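Local coordinates for protein 3-carboxy-cis,cis-muconate cycloisomerase (Pseudomonas putida, PDB 1RE5) that is a cycloisomerase of the fumarase/aspartase (lyase) superfamily, a mainly helical enzyme that assembles from four copies of an elongated chain, at residues Ala12-Glu17 / Leu122-Ala127; Gly23-Met28 / Tyr62-Leu67; Glu54-Ala59 / Lys83-Val88; Val189-Gly194 / Thr228-Leu233; Leu242-Leu247 / Cys332-Ala337. All blocks are in the same frame, centred on the assembly; numbering follows the deposited sequence.

The five contacts sit along an elongated, mainly helical chain. Contact 5 lies near its middle, its centre about 4 Å from the centre of the chain, where helices 231-257 and 319-347 pack. Contact 1, its centre 12 Å from that of contact 5, sets helix 13-18 beside helix 106-142 and touches contact 5 through Ser335 and Cys332. Contacts 2 and 3 are nested inside the loop that contact 1 closes. Their segments alternate along the chain and their centres are 10 Å apart, so helices 21-40, 47-56, 64-74 and 78-92 are tied together into one helical cluster near the N-terminal end. Contact 4 shares helix 231-257 with contact 5, their centres about 25 Å apart, and both reach the third subunit.

Contact 1. Residues Ala12-Glu17 / Leu122-Ala127; sequences APAMRE and LDLIEA
Leu124 reaches out from helix 106-142, one of the long helices of the superfamily's bundle, and sets one methyl, CD1, against Ala14 and Met15 at the start of the short N-terminal helix 13-18. The apolar part of the contact is centred on that methyl: Leu124 CD1 is 3.6 Å from Ala14 CB, and the Met15 sulfur joins from further off, with SD 4.4 Å from Leu124 CD1. CG of Leu124 lies opposite its own carbonyl carbon (chi1 -74°) and the branch then runs out extended, which carries CD1 as far as the neighbouring backbone. There it comes within 3.8 Å of Met15 N, a van der Waals approach to the main chain. No hydrogen bond links the two segments.

Polar interactions hold the small helix from other sides. Ala12 stands at its N-cap, and Arg16 N donates to Ala12 O at 3.1 Å, while Ala12 N is hydrogen-bonded to Ser335 OG of helix 319-347. Arg16 forms a salt bridge with Asp7 and Glu17 one with Arg22; on the long helix, Asp123 and Glu126 both pair with Arg184.

Ala14 is exposed, Leu124 partly so and Met15 buried, so the contact runs from the surface inward. With dispersion alone acting across it, the chemistry sets little direction; the orientation of the short helix probably owes more to the Ala12 N to Ser335 OG bond and to its salt bridges.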
# COMPACT_ATOMS: atom_id res chain seq x y z
N ALA D 12 -12.24 -19.17 5.79
CA ALA D 12 -13.18 -20.25 5.53
C ALA D 12 -12.38 -21.54 5.77
O ALA D 12 -11.34 -21.76 5.14
CB ALA D 12 -13.67 -20.19 4.10
N PRO D 13 -12.87 -22.40 6.68
CA PRO D 13 -12.20 -23.67 7.03
C PRO D 13 -11.60 -24.48 5.88
O PRO D 13 -10.49 -25.00 6.00
CB PRO D 13 -13.28 -24.43 7.80
CG PRO D 13 -14.56 -23.81 7.34
CD PRO D 13 -14.21 -22.35 7.27
N ALA D 14 -12.33 -24.58 4.78
CA ALA D 14 -11.85 -25.33 3.63
C ALA D 14 -10.60 -24.70 3.06
O ALA D 14 -9.67 -25.39 2.65
CB ALA D 14 -12.91 -25.39 2.57
N MET D 15 -10.58 -23.36 3.03
CA MET D 15 -9.44 -22.61 2.50
C MET D 15 -8.22 -22.73 3.43
O MET D 15 -7.10 -22.85 2.96
CB MET D 15 -9.83 -21.14 2.33
CG MET D 15 -8.83 -20.31 1.53
SD MET D 15 -8.96 -20.62 -0.24
CE MET D 15 -7.73 -21.78 -0.43
N ARG D 16 -8.43 -22.68 4.74
CA ARG D 16 -7.32 -22.83 5.66
C ARG D 16 -6.67 -24.20 5.48
O ARG D 16 -5.46 -24.34 5.65
CB ARG D 16 -7.78 -22.70 7.11
CG ARG D 16 -6.64 -22.83 8.13
CD ARG D 16 -6.03 -21.47 8.48
NE ARG D 16 -4.98 -21.02 7.57
CZ ARG D 16 -4.63 -19.74 7.42
NH1 ARG D 16 -5.26 -18.80 8.11
NH2 ARG D 16 -3.65 -19.40 6.60
N GLU D 17 -7.47 -25.21 5.15
CA GLU D 17 -6.95 -26.55 4.97
C GLU D 17 -5.95 -26.56 3.81
O GLU D 17 -4.87 -27.17 3.89
CB GLU D 17 -8.09 -27.53 4.70
CG GLU D 17 -7.68 -28.99 4.83
CD GLU D 17 -6.98 -29.27 6.15
OE1 GLU D 17 -7.51 -28.85 7.20
OE2 GLU D 17 -5.89 -29.90 6.14
N LEU D 122 -8.65 -21.91 -6.39
CA LEU D 122 -9.45 -21.33 -7.47
C LEU D 122 -10.79 -22.04 -7.52
O LEU D 122 -11.84 -21.41 -7.68
CB LEU D 122 -8.74 -21.50 -8.80
CG LEU D 122 -8.89 -20.36 -9.80
CD1 LEU D 122 -8.47 -20.85 -11.16
CD2 LEU D 122 -10.33 -19.87 -9.85
N ASP D 123 -10.74 -23.37 -7.39
CA ASP D 123 -11.93 -24.21 -7.41
C ASP D 123 -12.93 -23.86 -6.31
O ASP D 123 -14.13 -23.84 -6.56
CB ASP D 123 -11.54 -25.70 -7.34
CG ASP D 123 -11.05 -26.25 -8.69
OD1 ASP D 123 -10.47 -27.36 -8.71
OD2 ASP D 123 -11.25 -25.58 -9.74
N LEU D 124 -12.44 -23.58 -5.10
CA LEU D 124 -13.34 -23.20 -4.01
C LEU D 124 -14.00 -21.86 -4.29
O LEU D 124 -15.22 -21.71 -4.18
CB LEU D 124 -12.58 -23.07 -2.69
CG LEU D 124 -12.13 -24.33 -1.96
CD1 LEU D 124 -11.80 -23.97 -0.51
CD2 LEU D 124 -13.24 -25.38 -2.00
N ILE D 125 -13.16 -20.90 -4.65
CA ILE D 125 -13.58 -19.55 -4.95
C ILE D 125 -14.63 -19.50 -6.04
O ILE D 125 -15.60 -18.76 -5.92
CB ILE D 125 -12.36 -18.70 -5.32
CG1 ILE D 125 -11.51 -18.52 -4.06
CG2 ILE D 125 -12.80 -17.35 -5.94
CD1 ILE D 125 -10.27 -17.71 -4.27
N GLU D 126 -14.45 -20.30 -7.09
CA GLU D 126 -15.43 -20.31 -8.17
C GLU D 126 -16.76 -20.88 -7.68
O GLU D 126 -17.82 -20.38 -8.04
CB GLU D 126 -14.92 -21.12 -9.37
CG GLU D 126 -13.72 -20.50 -10.08
CD GLU D 126 -13.47 -21.11 -11.47
OE1 GLU D 126 -13.37 -22.36 -11.59
OE2 GLU D 126 -13.36 -20.33 -12.45
N ALA D 127 -16.69 -21.91 -6.84
CA ALA D 127 -17.90 -22.53 -6.30
C ALA D 127 -18.67 -21.50 -5.50
O ALA D 127 -19.82 -21.18 -5.81
CB ALA D 127 -17.55 -23.72 -5.42

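Contact 2. Residues Gly23-Met28 / Tyr62-Leu67; sequences GRLQGM and YDTGAL. Unlike the reference sequence in segment 62-67: Thr64 (reference Val).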
# COMPACT_ATOMS: atom_id res chain seq x y z
N GLY D 23 -0.89 -28.80 3.56
CA GLY D 23 -1.19 -28.49 2.17
C GLY D 23 0.02 -28.05 1.39
O GLY D 23 0.20 -28.40 0.22
N ARG D 24 0.86 -27.26 2.04
CA ARG D 24 2.07 -26.76 1.40
C ARG D 24 3.00 -27.94 1.08
O ARG D 24 3.46 -28.09 -0.06
CB ARG D 24 2.75 -25.77 2.35
CG ARG D 24 4.01 -25.15 1.82
CD ARG D 24 4.31 -23.89 2.60
NE ARG D 24 3.93 -22.69 1.86
CZ ARG D 24 3.74 -21.50 2.43
NH1 ARG D 24 3.87 -21.37 3.74
NH2 ARG D 24 3.43 -20.45 1.68
N LEU D 25 3.26 -28.76 2.09
CA LEU D 25 4.10 -29.94 1.95
C LEU D 25 3.55 -30.85 0.85
O LEU D 25 4.28 -31.23 -0.07
CB LEU D 25 4.15 -30.71 3.27
CG LEU D 25 5.36 -30.55 4.19
CD1 LEU D 25 6.16 -29.28 3.86
CD2 LEU D 25 4.88 -30.52 5.62
N GLN D 26 2.27 -31.18 0.93
CA GLN D 26 1.69 -32.07 -0.06
C GLN D 26 1.88 -31.60 -1.48
O GLN D 26 2.14 -32.40 -2.38
CB GLN D 26 0.21 -32.29 0.19
CG GLN D 26 -0.32 -33.55 -0.49
CD GLN D 26 0.46 -34.79 -0.08
OE1 GLN D 26 0.54 -35.15 1.12
NE2 GLN D 26 1.06 -35.46 -1.06
N GLY D 27 1.74 -30.30 -1.69
CA GLY D 27 1.90 -29.76 -3.03
C GLY D 27 3.27 -30.11 -3.60
O GLY D 27 3.38 -30.58 -4.73
N MET D 28 4.32 -29.90 -2.81
CA MET D 28 5.67 -30.19 -3.24
C MET D 28 5.90 -31.70 -3.43
O MET D 28 6.52 -32.13 -4.41
CB MET D 28 6.69 -29.61 -2.25
CG MET D 28 6.73 -28.10 -2.25
SD MET D 28 7.98 -27.42 -1.17
CE MET D 28 7.13 -27.35 0.40
N TYR D 62 5.99 -36.53 7.54
CA TYR D 62 7.05 -35.59 7.88
C TYR D 62 6.82 -34.71 9.10
O TYR D 62 5.68 -34.46 9.50
CB TYR D 62 7.37 -34.73 6.66
CG TYR D 62 7.76 -35.57 5.48
CD1 TYR D 62 6.80 -36.04 4.58
CD2 TYR D 62 9.09 -35.95 5.28
CE1 TYR D 62 7.16 -36.86 3.51
CE2 TYR D 62 9.46 -36.77 4.22
CZ TYR D 62 8.49 -37.22 3.34
OH TYR D 62 8.88 -38.03 2.30
N ASP D 63 7.91 -34.23 9.69
CA ASP D 63 7.80 -33.41 10.87
C ASP D 63 8.05 -31.92 10.59
O ASP D 63 9.17 -31.47 10.36
CB ASP D 63 8.75 -33.93 11.94
CG ASP D 63 8.86 -33.01 13.11
OD1 ASP D 63 7.84 -32.38 13.48
OD2 ASP D 63 9.96 -32.92 13.67
N THR D 64 6.95 -31.17 10.61
CA THR D 64 6.96 -29.75 10.36
C THR D 64 7.93 -29.03 11.27
O THR D 64 8.78 -28.28 10.79
CB THR D 64 5.55 -29.16 10.55
OG1 THR D 64 4.68 -29.70 9.54
CG2 THR D 64 5.55 -27.65 10.42
N GLY D 65 7.81 -29.25 12.58
CA GLY D 65 8.71 -28.60 13.51
C GLY D 65 10.16 -28.70 13.08
O GLY D 65 10.88 -27.69 13.03
N ALA D 66 10.61 -29.91 12.76
CA ALA D 66 11.98 -30.16 12.33
C ALA D 66 12.31 -29.45 11.02
O ALA D 66 13.36 -28.82 10.90
CB ALA D 66 12.21 -31.66 12.17
N LEU D 67 11.41 -29.55 10.04
CA LEU D 67 11.62 -28.90 8.75
C LEU D 67 11.74 -27.38 8.93
O LEU D 67 12.58 -26.72 8.29
CB LEU D 67 10.44 -29.22 7.83
CG LEU D 67 10.33 -30.68 7.37
CD1 LEU D 67 8.92 -30.93 6.87
CD2 LEU D 67 11.36 -30.97 6.26
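No ring or amide plane is sandwiched between Leu25 and its partners Thr64 and Leu67. The flat group nearby belongs to Tyr62, of which only CB comes near, 5.0 Å from Leu25 CD2. The tyrosine side chain packs instead on Leu85 and Val88 of helix 78-92, and on Leu29 further along helix 21-40.

The touching itself is done by one methyl. Leu25 CD2 lies 4.0 Å from the hydroxyl oxygen OG1 of Thr64 and 4.2 Å from CD1 of Leu67, one helical turn further on. OG1 sits beside the backbone N of Thr64 (chi1 -66°), which presents the oxygen to the leucine. The side chains of Leu25 and Thr64 meet at a slant.

Helix 64-74 opens just here. Asp63 is its N-cap residue, its OD2 accepting a weak bond from Ala66 N at 3.2 Å. A second subunit adds to the apolar patch: its Leu5 packs on both Leu25 and Leu67, and its Gln4 on Thr64.

The chemistry is therefore that of a small, mostly apolar joint between helix 21-40 and the start of helix 64-74, with no hydrogen bond across it, in which the neighbouring subunit's N-terminal residues help bury both leucines.

Contact 3. Residues Glu54-Ala59 / Lys83-Val88; sequences EAACQA and KALGKV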
# COMPACT_ATOMS: atom_id res chain seq x y z
N GLU D 54 6.74 -42.51 -4.58
CA GLU D 54 5.32 -42.22 -4.36
C GLU D 54 4.86 -42.62 -2.96
O GLU D 54 4.00 -41.97 -2.37
CB GLU D 54 4.45 -42.94 -5.39
CG GLU D 54 4.72 -42.52 -6.81
CD GLU D 54 3.78 -43.18 -7.79
OE1 GLU D 54 3.68 -44.43 -7.79
OE2 GLU D 54 3.13 -42.44 -8.57
N ALA D 55 5.42 -43.70 -2.44
CA ALA D 55 5.07 -44.19 -1.11
C ALA D 55 5.48 -43.21 -0.02
O ALA D 55 4.88 -43.16 1.04
CB ALA D 55 5.73 -45.54 -0.87
N ALA D 56 6.53 -42.44 -0.30
CA ALA D 56 7.03 -41.47 0.67
C ALA D 56 6.49 -40.05 0.44
O ALA D 56 6.74 -39.16 1.25
CB ALA D 56 8.55 -41.47 0.64
N CYS D 57 5.76 -39.84 -0.65
CA CYS D 57 5.21 -38.52 -0.95
C CYS D 57 3.85 -38.27 -0.29
O CYS D 57 2.86 -37.98 -0.95
CB CYS D 57 5.11 -38.33 -2.47
SG CYS D 57 6.72 -38.06 -3.27
N GLN D 58 3.83 -38.40 1.04
CA GLN D 58 2.64 -38.17 1.83
C GLN D 58 3.05 -37.22 2.98
O GLN D 58 3.93 -37.53 3.78
CB GLN D 58 2.11 -39.50 2.38
N ALA D 59 2.42 -36.05 3.03
CA ALA D 59 2.72 -35.03 4.04
C ALA D 59 2.75 -35.55 5.47
O ALA D 59 3.60 -35.14 6.27
CB ALA D 59 1.73 -33.87 3.94
N LYS D 83 15.57 -33.45 1.25
CA LYS D 83 16.51 -34.22 2.07
C LYS D 83 15.74 -35.20 2.96
O LYS D 83 16.08 -36.37 3.05
CB LYS D 83 17.35 -33.28 2.93
CG LYS D 83 18.41 -33.99 3.77
CD LYS D 83 19.22 -32.98 4.58
CE LYS D 83 20.39 -33.64 5.32
NZ LYS D 83 21.37 -34.26 4.37
N ALA D 84 14.69 -34.71 3.61
CA ALA D 84 13.89 -35.55 4.49
C ALA D 84 13.21 -36.65 3.69
O ALA D 84 13.05 -37.77 4.18
CB ALA D 84 12.84 -34.70 5.22
N LEU D 85 12.80 -36.33 2.47
CA LEU D 85 12.15 -37.32 1.62
C LEU D 85 13.16 -38.43 1.32
O LEU D 85 12.85 -39.62 1.41
CB LEU D 85 11.67 -36.67 0.32
CG LEU D 85 11.14 -37.59 -0.79
CD1 LEU D 85 9.99 -38.44 -0.28
CD2 LEU D 85 10.68 -36.74 -1.96
N GLY D 86 14.38 -38.02 0.96
CA GLY D 86 15.42 -38.99 0.66
C GLY D 86 15.69 -39.94 1.81
O GLY D 86 15.84 -41.15 1.59
N LYS D 87 15.75 -39.41 3.03
CA LYS D 87 16.02 -40.23 4.22
C LYS D 87 14.87 -41.20 4.53
O LYS D 87 15.05 -42.15 5.29
CB LYS D 87 16.30 -39.33 5.42
N VAL D 88 13.70 -40.95 3.95
CA VAL D 88 12.55 -41.82 4.18
C VAL D 88 12.56 -42.94 3.15
O VAL D 88 12.21 -44.09 3.44
CB VAL D 88 11.20 -41.04 4.07
CG1 VAL D 88 10.03 -42.02 3.99
CG2 VAL D 88 11.02 -40.14 5.29
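This is a small, buried apolar contact between the C-terminal end of helix 47-56 and the middle of helix 78-92, far out in the N-terminal part of the chain, its centre about 36 Å from the centre of the chain. Ala56 is the focus. Its CB lies 3.5 Å from Leu85 CD1 and 3.7 Å from Val88 CG1, so two residues almost one turn apart on helix 78-92 close round a single methyl. The backbones come near each other as a result, with Ala56 CA 6.6 Å from Val88 CA.

Leu85 does most of the reaching. Its CG is anti to the backbone N (chi1 172°), and the branch divides its work: CD1 lies over Ala56, also passing 3.7 Å from Ala56 O, while CD2 faces the sulfur of Cys57 at 4.4 Å from SG. Val88 likewise points CG1 anti to its backbone N (chi1 167°), which brings it to the alanine's CB.

The chain turns sharply where it leaves the helix: Cys57 is the centre of an inverse gamma turn, with a weak bond of 3.0 Å from Gln58 N to Ala56 O. The turn follows helix 47-56 within the N-terminal helical region of this superfamily member. The same carbonyl oxygen, Ala56 O, also accepts from the hydroxyl of Tyr62. Gln26 of helix 21-40 uses its amide twice, NE2 donating to Cys57 O and OE1 accepting from Ala59 N. Cys57 also packs against Leu29 and Ala33 of the same helix.

Contact 4. Residues Val189-Gly194 / Thr228-Leu233; sequences VLQFGG and TQRDRL
Arg232 lays its side chain across Val189 at about a right angle, and its atoms can be followed outward. CB points toward the loop 189-194, and CG, anti to the carbonyl carbon (chi1 -74°), carries the chain on extended to CD. That methylene makes the nearest approach, Arg232 CD to Val189 CG2 at 3.5 Å. The chain then bends at chi3, and NE comes to 3.8 Å from Val189 CG2, with CZ just beyond. At the tip, Arg232 NH1 meets the other methyl, Val189 CG1, at 3.8 Å, so the valine supports the arm from methylene to guanidinium, meeting the planar group obliquely. The charged end looks for partners outside the two segments: it has a cation-pi contact with Trp226, NH1 gives a weak bond to Arg186 O, and Glu223 offers a long, weak ion pair.

A second arginine stands nearby. The end of Gln191 lies beside the Arg230 guanidinium, the two planes only 10° apart. Arg230 forms salt bridges with Glu323 and Asp111. Asp231, between the two arginines in sequence, pairs with Arg175 and Arg179 of the third subunit.

Here, then, the loop after helix 162-187 meets the start of helix 231-257 mainly by valine methyls against an arginine side chain, with a polar pair beside it. The buried charge of Arg230 is probably balanced by its two acidic partners, whereas Arg232 relies on Trp226 and weaker polar partners.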
# COMPACT_ATOMS: atom_id res chain seq x y z
N VAL D 189 -0.06 -23.27 -14.79
CA VAL D 189 1.05 -23.72 -15.60
C VAL D 189 2.10 -24.37 -14.71
O VAL D 189 2.16 -24.11 -13.50
CB VAL D 189 1.71 -22.56 -16.39
CG1 VAL D 189 0.77 -22.08 -17.48
CG2 VAL D 189 2.08 -21.41 -15.44
N LEU D 190 2.93 -25.21 -15.32
CA LEU D 190 3.98 -25.91 -14.60
C LEU D 190 5.22 -25.03 -14.47
O LEU D 190 5.47 -24.17 -15.32
CB LEU D 190 4.36 -27.19 -15.35
CG LEU D 190 5.61 -27.91 -14.81
CD1 LEU D 190 5.24 -28.71 -13.57
CD2 LEU D 190 6.20 -28.80 -15.90
N GLN D 191 5.98 -25.24 -13.39
CA GLN D 191 7.22 -24.50 -13.18
C GLN D 191 8.33 -25.55 -13.17
O GLN D 191 8.56 -26.22 -12.16
CB GLN D 191 7.25 -23.77 -11.84
CG GLN D 191 8.53 -22.96 -11.66
CD GLN D 191 8.54 -21.69 -12.50
OE1 GLN D 191 8.20 -20.61 -12.00
NE2 GLN D 191 8.90 -21.81 -13.77
N PHE D 192 9.00 -25.69 -14.31
CA PHE D 192 10.07 -26.67 -14.44
C PHE D 192 11.18 -26.07 -15.29
O PHE D 192 11.09 -26.04 -16.52
CB PHE D 192 9.50 -27.93 -15.11
CG PHE D 192 10.42 -29.12 -15.08
CD1 PHE D 192 10.93 -29.58 -13.86
CD2 PHE D 192 10.74 -29.79 -16.25
CE1 PHE D 192 11.76 -30.71 -13.82
CE2 PHE D 192 11.56 -30.92 -16.22
CZ PHE D 192 12.07 -31.38 -15.00
N GLY D 193 12.23 -25.60 -14.63
CA GLY D 193 13.31 -24.99 -15.36
C GLY D 193 14.68 -25.36 -14.84
O GLY D 193 15.68 -25.12 -15.51
N GLY D 194 14.74 -25.96 -13.65
CA GLY D 194 16.02 -26.34 -13.09
C GLY D 194 16.89 -25.14 -12.69
O GLY D 194 16.54 -23.99 -12.96
N THR D 228 11.49 -15.85 -12.41
CA THR D 228 11.49 -14.44 -12.04
C THR D 228 10.51 -13.56 -12.85
O THR D 228 10.67 -12.33 -12.92
CB THR D 228 12.92 -13.84 -12.09
OG1 THR D 228 13.44 -13.89 -13.42
CG2 THR D 228 13.85 -14.62 -11.18
N GLN D 229 9.52 -14.21 -13.46
CA GLN D 229 8.46 -13.52 -14.20
C GLN D 229 7.21 -13.95 -13.41
O GLN D 229 6.61 -14.99 -13.70
CB GLN D 229 8.38 -14.02 -15.64
CG GLN D 229 9.57 -13.63 -16.54
CD GLN D 229 9.73 -12.12 -16.72
OE1 GLN D 229 8.80 -11.35 -16.49
NE2 GLN D 229 10.92 -11.70 -17.16
N ARG D 230 6.82 -13.14 -12.42
CA ARG D 230 5.70 -13.48 -11.55
C ARG D 230 4.31 -12.90 -11.86
O ARG D 230 3.40 -12.99 -11.02
CB ARG D 230 6.09 -13.12 -10.11
CG ARG D 230 7.58 -13.22 -9.84
CD ARG D 230 8.03 -14.65 -9.88
NE ARG D 230 7.61 -15.37 -8.69
CZ ARG D 230 7.60 -16.70 -8.59
NH1 ARG D 230 7.98 -17.45 -9.62
NH2 ARG D 230 7.21 -17.29 -7.47
N ASP D 231 4.12 -12.33 -13.04
CA ASP D 231 2.83 -11.74 -13.36
C ASP D 231 1.64 -12.67 -13.15
O ASP D 231 0.57 -12.23 -12.73
CB ASP D 231 2.82 -11.23 -14.79
CG ASP D 231 3.11 -12.32 -15.78
OD1 ASP D 231 2.24 -12.64 -16.62
OD2 ASP D 231 4.23 -12.87 -15.69
N ARG D 232 1.81 -13.96 -13.42
CA ARG D 232 0.71 -14.91 -13.25
C ARG D 232 0.17 -14.91 -11.82
O ARG D 232 -1.05 -14.89 -11.62
CB ARG D 232 1.16 -16.33 -13.64
CG ARG D 232 1.29 -16.54 -15.15
CD ARG D 232 1.82 -17.93 -15.49
NE ARG D 232 3.05 -17.82 -16.27
CZ ARG D 232 3.15 -18.13 -17.55
NH1 ARG D 232 2.09 -18.57 -18.21
NH2 ARG D 232 4.29 -17.96 -18.19
N LEU D 233 1.06 -14.94 -10.83
CA LEU D 233 0.61 -14.96 -9.44
C LEU D 233 0.01 -13.61 -9.01
O LEU D 233 -0.97 -13.55 -8.26
CB LEU D 233 1.79 -15.32 -8.51
CG LEU D 233 2.56 -16.61 -8.83
CD1 LEU D 233 3.65 -16.85 -7.78
CD2 LEU D 233 1.59 -17.79 -8.86

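Contact 5. Residues Leu242-Leu247 / Cys332-Ala337; sequences LVAGSL and CLVSGA
Val243 and Val334 meet methyl to methyl, CG1 on each side, 4.0 Å apart. Both valines adopt the same conformation, with CG1 anti to the backbone N (chi1 170° for Val243 and 176° for Val334), and the two side chains cross at about a right angle. The second branch of Val334 does different work: CG2, anti to its carbonyl carbon, faces Ala244, with Val334 CG2 4.4 Å from Ala244 CB. At Ala244 and Val334 the backbones come nearest, 5.9 Å between their CA atoms.

One turn on, Leu247 takes over. Its CG lies beside the backbone N and its chain then runs extended, which brings CD1 up to Ala337: Leu247 CD1 is 4.0 Å from Ala337 CB and 3.9 Å from Ala337 C, so the methyl lies on main chain as much as on the alanine's own CB.

The segments run in the same general direction, their axes 9.8 Å apart and inclined by 34°, as neighbours in the long central helical bundle of this superfamily. Helix 286-307 packs alongside, with Val298 on Ala244 and Leu291 on Ala337; Leu333 touches Arg297, one of the residues lining the 2,3-dihydroxy-1,4-dithiobutane pocket. Phe306 of the third subunit packs on Leu242.

On helix 319-347 the hydroxyl of Ser335 turns back on its own helix, OG donating to Cys332 O at 2.7 Å, an oxygen that also takes the helical bond from Gly336 N.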
# COMPACT_ATOMS: atom_id res chain seq x y z
N LEU D 242 -10.07 -7.55 -6.38
CA LEU D 242 -11.30 -7.00 -6.93
C LEU D 242 -12.51 -7.58 -6.18
O LEU D 242 -13.46 -6.86 -5.84
CB LEU D 242 -11.39 -7.33 -8.42
CG LEU D 242 -11.12 -6.28 -9.51
CD1 LEU D 242 -10.20 -5.16 -9.05
CD2 LEU D 242 -10.54 -7.01 -10.72
N VAL D 243 -12.47 -8.88 -5.90
CA VAL D 243 -13.56 -9.54 -5.19
C VAL D 243 -13.70 -8.98 -3.78
O VAL D 243 -14.81 -8.72 -3.31
CB VAL D 243 -13.34 -11.06 -5.09
CG1 VAL D 243 -14.36 -11.67 -4.14
CG2 VAL D 243 -13.46 -11.69 -6.46
N ALA D 244 -12.58 -8.80 -3.09
CA ALA D 244 -12.61 -8.25 -1.74
C ALA D 244 -13.29 -6.90 -1.80
O ALA D 244 -14.17 -6.59 -1.00
CB ALA D 244 -11.18 -8.11 -1.21
N GLY D 245 -12.86 -6.09 -2.76
CA GLY D 245 -13.40 -4.75 -2.93
C GLY D 245 -14.90 -4.72 -3.12
O GLY D 245 -15.60 -3.97 -2.45
N SER D 246 -15.40 -5.55 -4.04
CA SER D 246 -16.83 -5.57 -4.29
C SER D 246 -17.61 -6.04 -3.07
O SER D 246 -18.61 -5.42 -2.71
CB SER D 246 -17.16 -6.45 -5.49
OG SER D 246 -16.58 -5.90 -6.66
N LEU D 247 -17.16 -7.11 -2.42
CA LEU D 247 -17.85 -7.58 -1.23
C LEU D 247 -17.72 -6.53 -0.12
O LEU D 247 -18.55 -6.48 0.80
CB LEU D 247 -17.27 -8.91 -0.75
CG LEU D 247 -17.45 -10.12 -1.68
CD1 LEU D 247 -16.87 -11.34 -1.00
CD2 LEU D 247 -18.93 -10.34 -2.02
N CYS D 332 -6.98 -16.59 1.98
CA CYS D 332 -7.75 -16.87 3.18
C CYS D 332 -8.69 -15.73 3.53
O CYS D 332 -9.85 -15.94 3.86
CB CYS D 332 -6.80 -17.16 4.35
SG CYS D 332 -5.86 -18.66 4.07
N LEU D 333 -8.18 -14.50 3.44
CA LEU D 333 -8.96 -13.30 3.73
C LEU D 333 -10.21 -13.24 2.86
O LEU D 333 -11.31 -12.97 3.35
CB LEU D 333 -8.10 -12.06 3.49
CG LEU D 333 -7.72 -11.13 4.65
CD1 LEU D 333 -8.00 -11.77 6.00
CD2 LEU D 333 -6.24 -10.77 4.52
N VAL D 334 -10.03 -13.50 1.58
CA VAL D 334 -11.13 -13.48 0.65
C VAL D 334 -12.10 -14.64 0.90
O VAL D 334 -13.33 -14.46 0.82
CB VAL D 334 -10.61 -13.51 -0.80
CG1 VAL D 334 -11.76 -13.59 -1.78
CG2 VAL D 334 -9.78 -12.25 -1.07
N SER D 335 -11.58 -15.82 1.21
CA SER D 335 -12.43 -16.98 1.46
C SER D 335 -13.34 -16.69 2.65
O SER D 335 -14.50 -17.09 2.68
CB SER D 335 -11.59 -18.23 1.74
OG SER D 335 -11.07 -18.18 3.06
N GLY D 336 -12.81 -15.98 3.63
CA GLY D 336 -13.61 -15.63 4.78
C GLY D 336 -14.69 -14.63 4.43
O GLY D 336 -15.79 -14.67 5.00
N ALA D 337 -14.40 -13.72 3.50
CA ALA D 337 -15.38 -12.71 3.10
C ALA D 337 -16.50 -13.34 2.28
O ALA D 337 -17.66 -13.03 2.47
CB ALA D 337 -14.71 -11.57 2.30